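Local coordinates for putative D-glycero-D-manno-heptose 7-phosphate kinase (Campylobacter jejuni subsp. jejuni, PDB 4N3O), which catalyses the ATP-dependent phosphorylation of D-glycero-alpha-D-manno-heptose 7-phosphate at C-1, a step in making GDP-heptose for the capsule, at residues A[19-23]-A[233-237]; A[54-60]-A[100-106]; A[71-75]-A[88-92]; A[173-177]-A[240-244]. One frame throughout, in Å; residues are numbered along the deposited sequence.

Overall arrangement
The four contacts fall into two groups on opposite sides of the chain's centre; contacts 1, 2 and 4 reach the same mixed sheet. Contacts 1 and 4, with centres about 11 Å apart, both lay helix 236-248 against this sheet, on strands 6-21 and 172-178. Contact 2, a strand pair, lies about 45 Å from contact 1 and 40 Å from contact 4, centre to centre. Contact 3 touches contact 2, its centre about 12 Å away, and brings in helix 82-96. Along the chain, contact 3 is nested inside contact 2 and contact 2 inside contact 1, while contacts 1 and 4 cross. Helix 236-248 thus returns to strand 6-21, whose end is part of the probable substrate site, and to strand 172-178 from mid-chain.

Contact 1: A[19-23]-A[233-237]; sequences GGGTD and MHAIK
The glycine-rich end of strand 6-21, where G20, G21, T22 and D23 probably form part of the sugar-phosphate site, is met here by I236, at the start of helix 236-248, and by M233 just before it. No hydrogen bond joins the two segments; aliphatic carbons meet one another and nearby oxygens. I236 carries the middle of it. Its CG1 lies beside the backbone N (chi1 -70°) and the chain then runs straight on (chi2 -179°), which takes CD1 to 3.3 Å from G21 O. The other branch, CG2, comes to 4.0 Å from G20 C, an approach permitted by the missing side chain at G20. T22 slides past I236 in the opposite direction: its CG2 rests 3.6 Å from I236 CB and 3.3 Å from M233 O. The hydroxyl of T22 is engaged elsewhere, since OG1 hydrogen-bonds Y31 O on the neighbouring strand 31-40, which fits CG2 being turned to I236 and M233.

Farther along, selenomethionine M233 crosses D23 at about a right angle. It is extended as far as SE and bends at the last torsion, so that CE reaches D23 OD1 at 3.5 Å and G21 O at 3.6 Å. This end of the contact is open to solvent, with D23 exposed. K237 NZ, one residue beyond I236, forms a salt bridge with D29, a second tie between the helix start and the loop after the glycines. A glycine-rich strand end running into a loop, predicted here to hold the phosphorylated sugar, is consistent with the substrate site of a GHMP kinase.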
loop_
_atom_site.group_PDB
_atom_site.type_symbol
_atom_site.label_atom_id
_atom_site.label_comp_id
_atom_site.label_asym_id
_atom_site.label_seq_id
_atom_site.Cartn_x
_atom_site.Cartn_y
_atom_site.Cartn_z
ATOM N N GLY A 19 22.887 3.353 3.575
ATOM C CA GLY A 19 23.572 3.994 4.685
ATOM C C GLY A 19 25.045 3.627 4.700
ATOM O O GLY A 19 25.447 2.610 4.122
ATOM N N GLY A 20 25.847 4.466 5.346
ATOM C CA GLY A 20 27.281 4.235 5.466
ATOM C C GLY A 20 27.824 5.011 6.650
ATOM O O GLY A 20 27.334 6.099 6.956
ATOM N N GLY A 21 28.844 4.461 7.310
ATOM C CA GLY A 21 29.445 5.101 8.488
ATOM C C GLY A 21 30.916 5.454 8.339
ATOM O O GLY A 21 31.702 4.665 7.814
ATOM N N THR A 22 31.276 6.648 8.810
ATOM C CA THR A 22 32.656 7.152 8.781
ATOM C C THR A 22 32.972 7.786 10.135
ATOM O O THR A 22 32.404 8.819 10.491
ATOM C CB THR A 22 32.859 8.202 7.674
ATOM O OG1 THR A 22 31.958 9.298 7.872
ATOM C CG2 THR A 22 32.615 7.590 6.303
ATOM N N ASP A 23 33.895 7.177 10.877
ATOM C CA ASP A 23 34.228 7.649 12.223
ATOM C C ASP A 23 35.706 7.982 12.436
ATOM O O ASP A 23 36.551 7.092 12.352
ATOM C CB ASP A 23 33.783 6.596 13.252
ATOM C CG ASP A 23 34.285 5.191 12.922
ATOM O OD1 ASP A 23 34.954 5.008 11.879
ATOM O OD2 ASP A 23 33.993 4.265 13.708
HETATM N N MSE A 233 36.418 3.423 2.926
HETATM C CA MSE A 233 35.485 4.083 3.840
HETATM C C MSE A 233 35.441 5.571 3.554
HETATM O O MSE A 233 34.466 6.241 3.884
HETATM C CB MSE A 233 35.988 3.791 5.264
HETATM C CG MSE A 233 35.258 4.538 6.381
HETATM SE SE MSE A 233 36.167 4.207 8.099
HETATM C CE MSE A 233 34.766 3.105 8.938
ATOM N N HIS A 234 36.494 6.093 2.928
ATOM C CA HIS A 234 36.593 7.524 2.603
ATOM C C HIS A 234 35.703 7.910 1.401
ATOM O O HIS A 234 35.422 9.094 1.182
ATOM C CB HIS A 234 38.062 7.882 2.317
ATOM C CG HIS A 234 38.365 9.346 2.399
ATOM N ND1 HIS A 234 38.876 9.935 3.536
ATOM C CD2 HIS A 234 38.243 10.338 1.484
ATOM C CE1 HIS A 234 39.053 11.226 3.321
ATOM N NE2 HIS A 234 38.675 11.496 2.084
ATOM N N ALA A 235 35.264 6.909 0.633
ATOM C CA ALA A 235 34.397 7.131 -0.533
ATOM C C ALA A 235 32.905 7.152 -0.149
ATOM O O ALA A 235 32.035 7.285 -1.011
ATOM C CB ALA A 235 34.654 6.066 -1.591
ATOM N N ILE A 236 32.621 7.026 1.145
ATOM C CA ILE A 236 31.250 7.044 1.642
ATOM C C ILE A 236 30.590 8.415 1.458
ATOM O O ILE A 236 29.468 8.488 0.965
ATOM C CB ILE A 236 31.185 6.582 3.115
ATOM C CG1 ILE A 236 31.482 5.077 3.186
ATOM C CG2 ILE A 236 29.814 6.864 3.712
ATOM C CD1 ILE A 236 31.421 4.483 4.576
ATOM N N LYS A 237 31.279 9.491 1.842
ATOM C CA LYS A 237 30.723 10.846 1.677
ATOM C C LYS A 237 30.563 11.203 0.196
ATOM O O LYS A 237 29.793 12.099 -0.157
ATOM C CB LYS A 237 31.594 11.890 2.364
ATOM C CG LYS A 237 31.064 13.314 2.254
ATOM C CD LYS A 237 31.977 14.287 2.980
ATOM C CE LYS A 237 31.452 15.709 2.914
ATOM N NZ LYS A 237 32.329 16.624 3.695
#

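Contact 2: A[54-60]-A[100-106]; sequences GKIIFDS and LSFSLHT
K55 O is gripped by two donors from segment 100-106: S101 OG, at 2.8 Å, lies in the carbonyl plane on a lone pair, and F102 N makes a weak bond at 3.1 Å. From there the two strands run as parallel neighbours in the mixed sheet of the GHMP kinase fold. I57 and D59 each use both N and O to bond the other strand, the shortest link being D59 N to L104 O at 2.7 Å.

Side chains alternate between the faces. I56, F58, F102 and L104 share the one covered by helix 82-96, where F102 also meets F130 of helix 118-134 edge-to-face. There F58 and F102 meet obliquely, F58 CE1 3.7 Å from F102 CE2, and I56 CG2 touches F102 CZ. On the other face a short polar chain forms. H105 ND1 donates to the anti lone pair of D59 OD2 at 3.0 Å, nearly straight at 167°, with the oxygen in the ring plane and the carboxylate turned 81° from the ring. Its NE2 pairs with S103 OG at 2.8 Å, so both ring nitrogens are held and the ring's rotation is fixed. H105 also packs against T311 of the second subunit.

S60, probably an ATP-binding residue, ends the strand; S60 OG bonds T63 OG1, and a water 2.8 Å from S60 OG also lies 3.0 Å from T106 OG1.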
loop_
_atom_site.group_PDB
_atom_site.type_symbol
_atom_site.label_atom_id
_atom_site.label_comp_id
_atom_site.label_asym_id
_atom_site.label_seq_id
_atom_site.Cartn_x
_atom_site.Cartn_y
_atom_site.Cartn_z
ATOM N N GLY A 54 -12.568 7.112 35.485
ATOM C CA GLY A 54 -11.290 7.098 36.182
ATOM C C GLY A 54 -10.445 5.873 35.910
ATOM O O GLY A 54 -9.680 5.444 36.770
ATOM N N LYS A 55 -10.595 5.298 34.722
ATOM C CA LYS A 55 -9.804 4.133 34.317
ATOM C C LYS A 55 -8.846 4.451 33.176
ATOM O O LYS A 55 -9.076 5.346 32.373
ATOM C CB LYS A 55 -10.699 2.954 33.906
ATOM C CG LYS A 55 -11.009 1.943 34.999
ATOM C CD LYS A 55 -11.638 2.558 36.238
ATOM C CE LYS A 55 -11.947 1.489 37.275
ATOM N NZ LYS A 55 -10.733 0.712 37.651
ATOM N N ILE A 56 -7.759 3.700 33.136
ATOM C CA ILE A 56 -6.776 3.822 32.095
ATOM C C ILE A 56 -6.507 2.404 31.597
ATOM O O ILE A 56 -6.059 1.546 32.361
ATOM C CB ILE A 56 -5.480 4.492 32.587
ATOM C CG1 ILE A 56 -5.728 5.985 32.857
ATOM C CG2 ILE A 56 -4.383 4.335 31.554
ATOM C CD1 ILE A 56 -4.533 6.714 33.437
ATOM N N ILE A 57 -6.789 2.176 30.316
ATOM C CA ILE A 57 -6.617 0.874 29.693
ATOM C C ILE A 57 -5.618 0.946 28.544
ATOM O O ILE A 57 -5.668 1.864 27.730
ATOM C CB ILE A 57 -7.977 0.373 29.168
ATOM C CG1 ILE A 57 -8.951 0.236 30.349
ATOM C CG2 ILE A 57 -7.833 -0.946 28.410
ATOM C CD1 ILE A 57 -10.359 -0.140 29.955
ATOM N N PHE A 58 -4.697 -0.004 28.511
ATOM C CA PHE A 58 -3.722 -0.114 27.449
ATOM C C PHE A 58 -3.991 -1.474 26.824
ATOM O O PHE A 58 -3.893 -2.491 27.523
ATOM C CB PHE A 58 -2.289 -0.070 27.984
ATOM C CG PHE A 58 -1.910 1.227 28.651
ATOM C CD1 PHE A 58 -2.101 2.441 28.006
ATOM C CD2 PHE A 58 -1.247 1.224 29.864
ATOM C CE1 PHE A 58 -1.709 3.627 28.597
ATOM C CE2 PHE A 58 -0.854 2.411 30.463
ATOM C CZ PHE A 58 -1.089 3.610 29.833
ATOM N N ASP A 59 -4.315 -1.496 25.524
ATOM C CA ASP A 59 -4.696 -2.723 24.821
ATOM C C ASP A 59 -3.886 -2.960 23.544
ATOM O O ASP A 59 -4.053 -2.269 22.549
ATOM C CB ASP A 59 -6.183 -2.644 24.488
ATOM C CG ASP A 59 -6.689 -3.867 23.740
ATOM O OD1 ASP A 59 -6.075 -4.955 23.840
ATOM O OD2 ASP A 59 -7.730 -3.736 23.062
ATOM N N SER A 60 -3.033 -3.974 23.590
ATOM C CA SER A 60 -2.138 -4.323 22.495
ATOM C C SER A 60 -2.262 -5.823 22.186
ATOM O O SER A 60 -1.442 -6.621 22.632
ATOM C CB SER A 60 -0.709 -3.952 22.912
ATOM O OG SER A 60 0.271 -4.491 22.050
ATOM N N LEU A 100 -5.626 11.511 33.621
ATOM C CA LEU A 100 -6.507 11.406 32.461
ATOM C C LEU A 100 -7.141 10.026 32.456
ATOM O O LEU A 100 -6.556 9.065 32.984
ATOM C CB LEU A 100 -5.707 11.612 31.173
ATOM C CG LEU A 100 -4.865 12.892 31.100
ATOM C CD1 LEU A 100 -3.901 12.784 29.928
ATOM C CD2 LEU A 100 -5.729 14.145 30.998
ATOM N N SER A 101 -8.329 9.923 31.862
ATOM C CA SER A 101 -9.031 8.639 31.791
ATOM C C SER A 101 -9.308 8.293 30.322
ATOM O O SER A 101 -9.955 9.060 29.607
ATOM C CB SER A 101 -10.309 8.689 32.631
ATOM O OG SER A 101 -10.904 7.402 32.749
ATOM N N PHE A 102 -8.822 7.132 29.883
ATOM C CA PHE A 102 -8.920 6.738 28.482
ATOM C C PHE A 102 -8.500 5.304 28.286
ATOM O O PHE A 102 -7.924 4.699 29.191
ATOM C CB PHE A 102 -7.913 7.558 27.678
ATOM C CG PHE A 102 -6.481 7.281 28.080
ATOM C CD1 PHE A 102 -5.884 7.995 29.107
ATOM C CD2 PHE A 102 -5.764 6.260 27.477
ATOM C CE1 PHE A 102 -4.587 7.712 29.507
ATOM C CE2 PHE A 102 -4.461 5.982 27.858
ATOM C CZ PHE A 102 -3.868 6.706 28.874
ATOM N N SER A 103 -8.751 4.789 27.077
ATOM C CA SER A 103 -8.302 3.455 26.668
ATOM C C SER A 103 -7.477 3.658 25.397
ATOM O O SER A 103 -7.861 4.433 24.539
ATOM C CB SER A 103 -9.463 2.508 26.402
ATOM O OG SER A 103 -10.203 2.892 25.263
ATOM N N LEU A 104 -6.345 2.968 25.301
ATOM C CA LEU A 104 -5.434 3.085 24.181
ATOM C C LEU A 104 -5.278 1.707 23.549
ATOM O O LEU A 104 -4.895 0.752 24.237
ATOM C CB LEU A 104 -4.076 3.586 24.676
ATOM C CG LEU A 104 -2.999 3.772 23.609
ATOM C CD1 LEU A 104 -3.419 4.882 22.661
ATOM C CD2 LEU A 104 -1.650 4.071 24.229
ATOM N N HIS A 105 -5.558 1.600 22.247
ATOM C CA HIS A 105 -5.506 0.306 21.573
ATOM C C HIS A 105 -4.546 0.404 20.402
ATOM O O HIS A 105 -4.652 1.339 19.628
ATOM C CB HIS A 105 -6.907 -0.054 21.061
ATOM C CG HIS A 105 -7.998 0.159 22.064
ATOM N ND1 HIS A 105 -8.556 -0.870 22.789
ATOM C CD2 HIS A 105 -8.639 1.286 22.458
ATOM C CE1 HIS A 105 -9.502 -0.389 23.580
ATOM N NE2 HIS A 105 -9.573 0.918 23.396
ATOM N N THR A 106 -3.622 -0.546 20.251
ATOM C CA THR A 106 -2.652 -0.482 19.147
ATOM C C THR A 106 -2.321 -1.825 18.524
ATOM O O THR A 106 -2.531 -2.874 19.135
ATOM C CB THR A 106 -1.304 0.055 19.630
ATOM O OG1 THR A 106 -0.732 -0.871 20.557
ATOM C CG2 THR A 106 -1.468 1.378 20.307
HETATM O O HOH W 1 0.689 -3.314 19.579
#

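Contact 3: A[71-75]-A[88-92]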
loop_
_atom_site.group_PDB
_atom_site.type_symbol
_atom_site.label_atom_id
_atom_site.label_comp_id
_atom_site.label_asym_id
_atom_site.label_seq_id
_atom_site.Cartn_x
_atom_site.Cartn_y
_atom_site.Cartn_z
ATOM N N SER A 71 -6.877 5.832 37.215
ATOM C CA SER A 71 -6.397 7.122 36.738
ATOM C C SER A 71 -5.624 7.902 37.812
ATOM O O SER A 71 -6.201 8.316 38.811
ATOM C CB SER A 71 -7.593 7.945 36.254
ATOM O OG SER A 71 -7.212 9.245 35.867
ATOM N N LYS A 72 -4.318 8.078 37.591
ATOM C CA LYS A 72 -3.432 8.843 38.490
ATOM C C LYS A 72 -2.302 9.522 37.692
ATOM O O LYS A 72 -2.128 9.255 36.499
ATOM C CB LYS A 72 -2.859 7.954 39.593
ATOM C CG LYS A 72 -2.072 6.760 39.093
ATOM C CD LYS A 72 -1.555 5.934 40.252
ATOM C CE LYS A 72 -0.905 4.656 39.761
ATOM N NZ LYS A 72 -0.392 3.851 40.897
ATOM N N GLU A 73 -1.532 10.387 38.349
ATOM C CA GLU A 73 -0.475 11.148 37.662
ATOM C C GLU A 73 0.722 10.338 37.205
ATOM O O GLU A 73 1.296 10.639 36.162
ATOM C CB GLU A 73 0.032 12.322 38.516
ATOM C CG GLU A 73 -0.977 13.441 38.746
ATOM C CD GLU A 73 -0.325 14.723 39.253
ATOM O OE1 GLU A 73 0.730 15.122 38.693
ATOM O OE2 GLU A 73 -0.883 15.346 40.187
ATOM N N PHE A 74 1.116 9.337 37.987
ATOM C CA PHE A 74 2.278 8.518 37.639
ATOM C C PHE A 74 1.967 7.041 37.771
ATOM O O PHE A 74 1.459 6.606 38.794
ATOM C CB PHE A 74 3.470 8.867 38.540
ATOM C CG PHE A 74 4.735 8.101 38.215
ATOM C CD1 PHE A 74 5.626 8.572 37.258
ATOM C CD2 PHE A 74 5.046 6.918 38.888
ATOM C CE1 PHE A 74 6.791 7.877 36.964
ATOM C CE2 PHE A 74 6.211 6.220 38.598
ATOM C CZ PHE A 74 7.080 6.700 37.628
ATOM N N LEU A 75 2.291 6.286 36.723
ATOM C CA LEU A 75 2.096 4.848 36.686
ATOM C C LEU A 75 3.459 4.169 36.755
ATOM O O LEU A 75 4.274 4.275 35.825
ATOM C CB LEU A 75 1.407 4.451 35.390
ATOM C CG LEU A 75 0.046 5.076 35.121
ATOM C CD1 LEU A 75 -0.477 4.575 33.780
ATOM C CD2 LEU A 75 -0.927 4.747 36.242
ATOM N N TYR A 88 2.622 8.021 28.846
ATOM C CA TYR A 88 1.593 8.631 29.681
ATOM C C TYR A 88 2.195 9.549 30.761
ATOM O O TYR A 88 1.828 10.720 30.877
ATOM C CB TYR A 88 0.735 7.559 30.341
ATOM C CG TYR A 88 -0.245 8.135 31.316
ATOM C CD1 TYR A 88 -1.389 8.769 30.874
ATOM C CD2 TYR A 88 -0.020 8.050 32.692
ATOM C CE1 TYR A 88 -2.292 9.315 31.769
ATOM C CE2 TYR A 88 -0.919 8.584 33.594
ATOM C CZ TYR A 88 -2.054 9.219 33.127
ATOM O OH TYR A 88 -2.952 9.760 34.008
ATOM N N ASN A 89 3.123 9.007 31.540
ATOM C CA ASN A 89 3.781 9.773 32.593
ATOM C C ASN A 89 4.347 11.104 32.085
ATOM O O ASN A 89 4.209 12.133 32.740
ATOM C CB ASN A 89 4.892 8.940 33.234
ATOM C CG ASN A 89 4.366 7.700 33.968
ATOM O OD1 ASN A 89 3.177 7.582 34.274
ATOM N ND2 ASN A 89 5.268 6.770 34.255
ATOM N N ARG A 90 4.937 11.091 30.896
ATOM C CA ARG A 90 5.538 12.283 30.331
ATOM C C ARG A 90 4.479 13.297 29.872
ATOM O O ARG A 90 4.645 14.498 30.046
ATOM C CB ARG A 90 6.465 11.882 29.192
ATOM C CG ARG A 90 7.315 13.000 28.613
ATOM C CD ARG A 90 8.409 13.496 29.552
ATOM N NE ARG A 90 9.214 14.514 28.872
ATOM C CZ ARG A 90 10.329 14.279 28.180
ATOM N NH1 ARG A 90 10.840 13.053 28.085
ATOM N NH2 ARG A 90 10.954 15.292 27.592
ATOM N N ILE A 91 3.386 12.815 29.294
ATOM C CA ILE A 91 2.289 13.701 28.883
ATOM C C ILE A 91 1.664 14.405 30.090
ATOM O O ILE A 91 1.186 15.532 29.980
ATOM C CB ILE A 91 1.172 12.927 28.149
ATOM C CG1 ILE A 91 1.685 12.360 26.822
ATOM C CG2 ILE A 91 -0.023 13.828 27.898
ATOM C CD1 ILE A 91 2.133 13.406 25.816
ATOM N N VAL A 92 1.649 13.732 31.231
ATOM C CA VAL A 92 1.090 14.317 32.462
ATOM C C VAL A 92 2.059 15.283 33.158
ATOM O O VAL A 92 1.646 16.322 33.667
ATOM C CB VAL A 92 0.705 13.218 33.474
ATOM C CG1 VAL A 92 0.353 13.825 34.824
ATOM C CG2 VAL A 92 -0.440 12.381 32.933
#
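F74 and N89 bring their CA atoms to 5.4 Å, where the irregular segment 71-75 lies against helix 82-96, in the N-terminal part of the GHMP kinase fold. The motif at the centre is a side-chain amide bonding both backbone polar groups of one residue. N89 OD1 accepts from L75 N at 2.9 Å, and N89 ND2 donates to L75 O at 3.1 Å. Both bonds are nearly straight, 171° and 175°, and L75 O lies in the plane of the amide, which two bonds therefore hold against rotation. CG of N89 sits beside its own backbone N, which brings the amide to L75. The ring of F74 lies over this amide, the planes 21° apart, with N89 ND2 3.3 Å from F74 CE1.

One residue earlier in the helix, Y88 is directed toward the loop, and its OH donates to K72 O at 2.7 Å, meeting that oxygen at the ring edge but from well outside the carbonyl plane. The same hydroxyl bonds L100 N, so this oxygen ties the loop to the chain entering strand 102-108. L75 crosses the tyrosine at about a right angle, CD1 3.7 Å from Y88 CD2, and also packs on F58. A turn farther on, V92 CG1 approaches E73 O at 3.6 Å while V92 CG2 sits 3.6 Å above the Y88 ring plane, offset toward the rim.

Contact 4: A[173-177]-A[240-244]; sequences NFMEF and AIKMK
F174 and A240 make the tight, buried side of this sheet-helix contact, in which strand 172-178 of the GHMP kinase fold packs against helix 236-248; the two segments run nearly antiparallel, at 159°, with axes 10.7 Å apart. CG of F174 stands anti to the backbone N, which sends the ring across to the helix. A240 CB meets it at the edge, 3.6 Å from F174 CZ, while K244 lays its aliphatic part over one face: CG sits 4.0 Å from the ring centroid and 5° off the normal, a CH-pi contact. The ring of Y34, on strand 31-40, also meets F174 with its plane almost parallel. M243 starts toward the strand but turns its end to helix 252-262.

The outer side is polar and partly open to solvent. Here E176 and K244 reach for each other from opposite directions, E176 extended, with its CG at the edge of the F174 ring. K244 crosses the phenyl at about a right angle and bends at its last torsion (chi4 68°). That bend carries NZ above the carboxylate plane of E176, where it forms a salt bridge to OE1 at 2.7 Å, while still lying 3.5 Å from F174 CE1.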
loop_
_atom_site.group_PDB
_atom_site.type_symbol
_atom_site.label_atom_id
_atom_site.label_comp_id
_atom_site.label_asym_id
_atom_site.label_seq_id
_atom_site.Cartn_x
_atom_site.Cartn_y
_atom_site.Cartn_z
ATOM N N ASN A 173 13.842 10.453 3.192
ATOM C CA ASN A 173 14.643 11.347 4.007
ATOM C C ASN A 173 16.090 10.947 3.914
ATOM O O ASN A 173 16.435 9.786 4.130
ATOM C CB ASN A 173 14.199 11.287 5.466
ATOM C CG ASN A 173 12.809 11.853 5.678
ATOM O OD1 ASN A 173 12.581 13.045 5.490
ATOM N ND2 ASN A 173 11.876 11.003 6.104
ATOM N N PHE A 174 16.927 11.907 3.554
ATOM C CA PHE A 174 18.347 11.684 3.472
ATOM C C PHE A 174 18.923 12.350 4.697
ATOM O O PHE A 174 18.776 13.556 4.866
ATOM C CB PHE A 174 18.928 12.311 2.218
ATOM C CG PHE A 174 20.331 11.878 1.940
ATOM C CD1 PHE A 174 21.399 12.483 2.580
ATOM C CD2 PHE A 174 20.583 10.862 1.037
ATOM C CE1 PHE A 174 22.698 12.085 2.316
ATOM C CE2 PHE A 174 21.874 10.459 0.775
ATOM C CZ PHE A 174 22.932 11.070 1.417
HETATM N N MSE A 175 19.572 11.571 5.548
HETATM C CA MSE A 175 20.105 12.109 6.786
HETATM C C MSE A 175 21.599 12.042 6.838
HETATM O O MSE A 175 22.202 10.996 6.572
HETATM C CB MSE A 175 19.442 11.341 7.910
HETATM C CG MSE A 175 17.956 11.229 7.548
HETATM SE SE MSE A 175 17.006 10.668 9.142
HETATM C CE MSE A 175 15.140 10.634 8.571
ATOM N N GLU A 176 22.201 13.185 7.165
ATOM C CA GLU A 176 23.648 13.311 7.282
ATOM C C GLU A 176 24.010 13.519 8.735
ATOM O O GLU A 176 23.344 14.261 9.458
ATOM C CB GLU A 176 24.159 14.435 6.383
ATOM C CG GLU A 176 24.156 14.006 4.922
ATOM C CD GLU A 176 24.231 15.159 3.949
ATOM O OE1 GLU A 176 25.175 15.181 3.118
ATOM O OE2 GLU A 176 23.347 16.046 4.027
ATOM N N PHE A 177 25.053 12.823 9.161
ATOM C CA PHE A 177 25.485 12.880 10.549
ATOM C C PHE A 177 26.807 13.622 10.728
ATOM O O PHE A 177 27.772 13.404 9.984
ATOM C CB PHE A 177 25.586 11.465 11.110
ATOM C CG PHE A 177 24.330 10.672 10.945
ATOM C CD1 PHE A 177 23.173 11.039 11.622
ATOM C CD2 PHE A 177 24.299 9.557 10.117
ATOM C CE1 PHE A 177 22.003 10.317 11.472
ATOM C CE2 PHE A 177 23.134 8.827 9.966
ATOM C CZ PHE A 177 21.983 9.209 10.643
ATOM N N ALA A 240 27.308 9.493 -0.943
ATOM C CA ALA A 240 26.171 10.263 -0.449
ATOM C C ALA A 240 25.806 11.380 -1.426
ATOM O O ALA A 240 24.676 11.437 -1.909
ATOM C CB ALA A 240 26.479 10.854 0.926
ATOM N N ILE A 241 26.746 12.280 -1.708
ATOM C CA ILE A 241 26.445 13.368 -2.651
ATOM C C ILE A 241 26.066 12.817 -4.036
ATOM O O ILE A 241 25.269 13.416 -4.757
ATOM C CB ILE A 241 27.589 14.399 -2.757
ATOM C CG1 ILE A 241 28.920 13.716 -3.123
ATOM C CG2 ILE A 241 27.718 15.181 -1.455
ATOM C CD1 ILE A 241 30.137 14.616 -2.996
ATOM N N LYS A 242 26.605 11.657 -4.381
ATOM C CA LYS A 242 26.316 11.063 -5.667
ATOM C C LYS A 242 24.879 10.553 -5.675
ATOM O O LYS A 242 24.192 10.671 -6.683
ATOM C CB LYS A 242 27.305 9.942 -5.974
ATOM C CG LYS A 242 27.326 9.525 -7.436
ATOM C CD LYS A 242 28.318 8.396 -7.711
ATOM C CE LYS A 242 29.754 8.809 -7.409
ATOM N NZ LYS A 242 30.734 7.751 -7.788
HETATM N N MSE A 243 24.432 10.010 -4.539
HETATM C CA MSE A 243 23.066 9.504 -4.400
HETATM C C MSE A 243 22.064 10.635 -4.327
HETATM O O MSE A 243 20.964 10.489 -4.804
HETATM C CB MSE A 243 22.910 8.601 -3.186
HETATM C CG MSE A 243 21.709 7.653 -3.309
HETATM SE SE MSE A 243 21.775 6.416 -1.763
HETATM C CE MSE A 243 23.390 5.383 -2.218
ATOM N N LYS A 244 22.414 11.764 -3.721
ATOM C CA LYS A 244 21.488 12.901 -3.711
ATOM C C LYS A 244 21.291 13.398 -5.133
ATOM O O LYS A 244 20.170 13.606 -5.579
ATOM C CB LYS A 244 22.012 14.094 -2.911
ATOM C CG LYS A 244 22.125 13.929 -1.416
ATOM C CD LYS A 244 22.377 15.301 -0.790
ATOM C CE LYS A 244 22.954 15.221 0.617
ATOM N NZ LYS A 244 24.346 14.670 0.620
#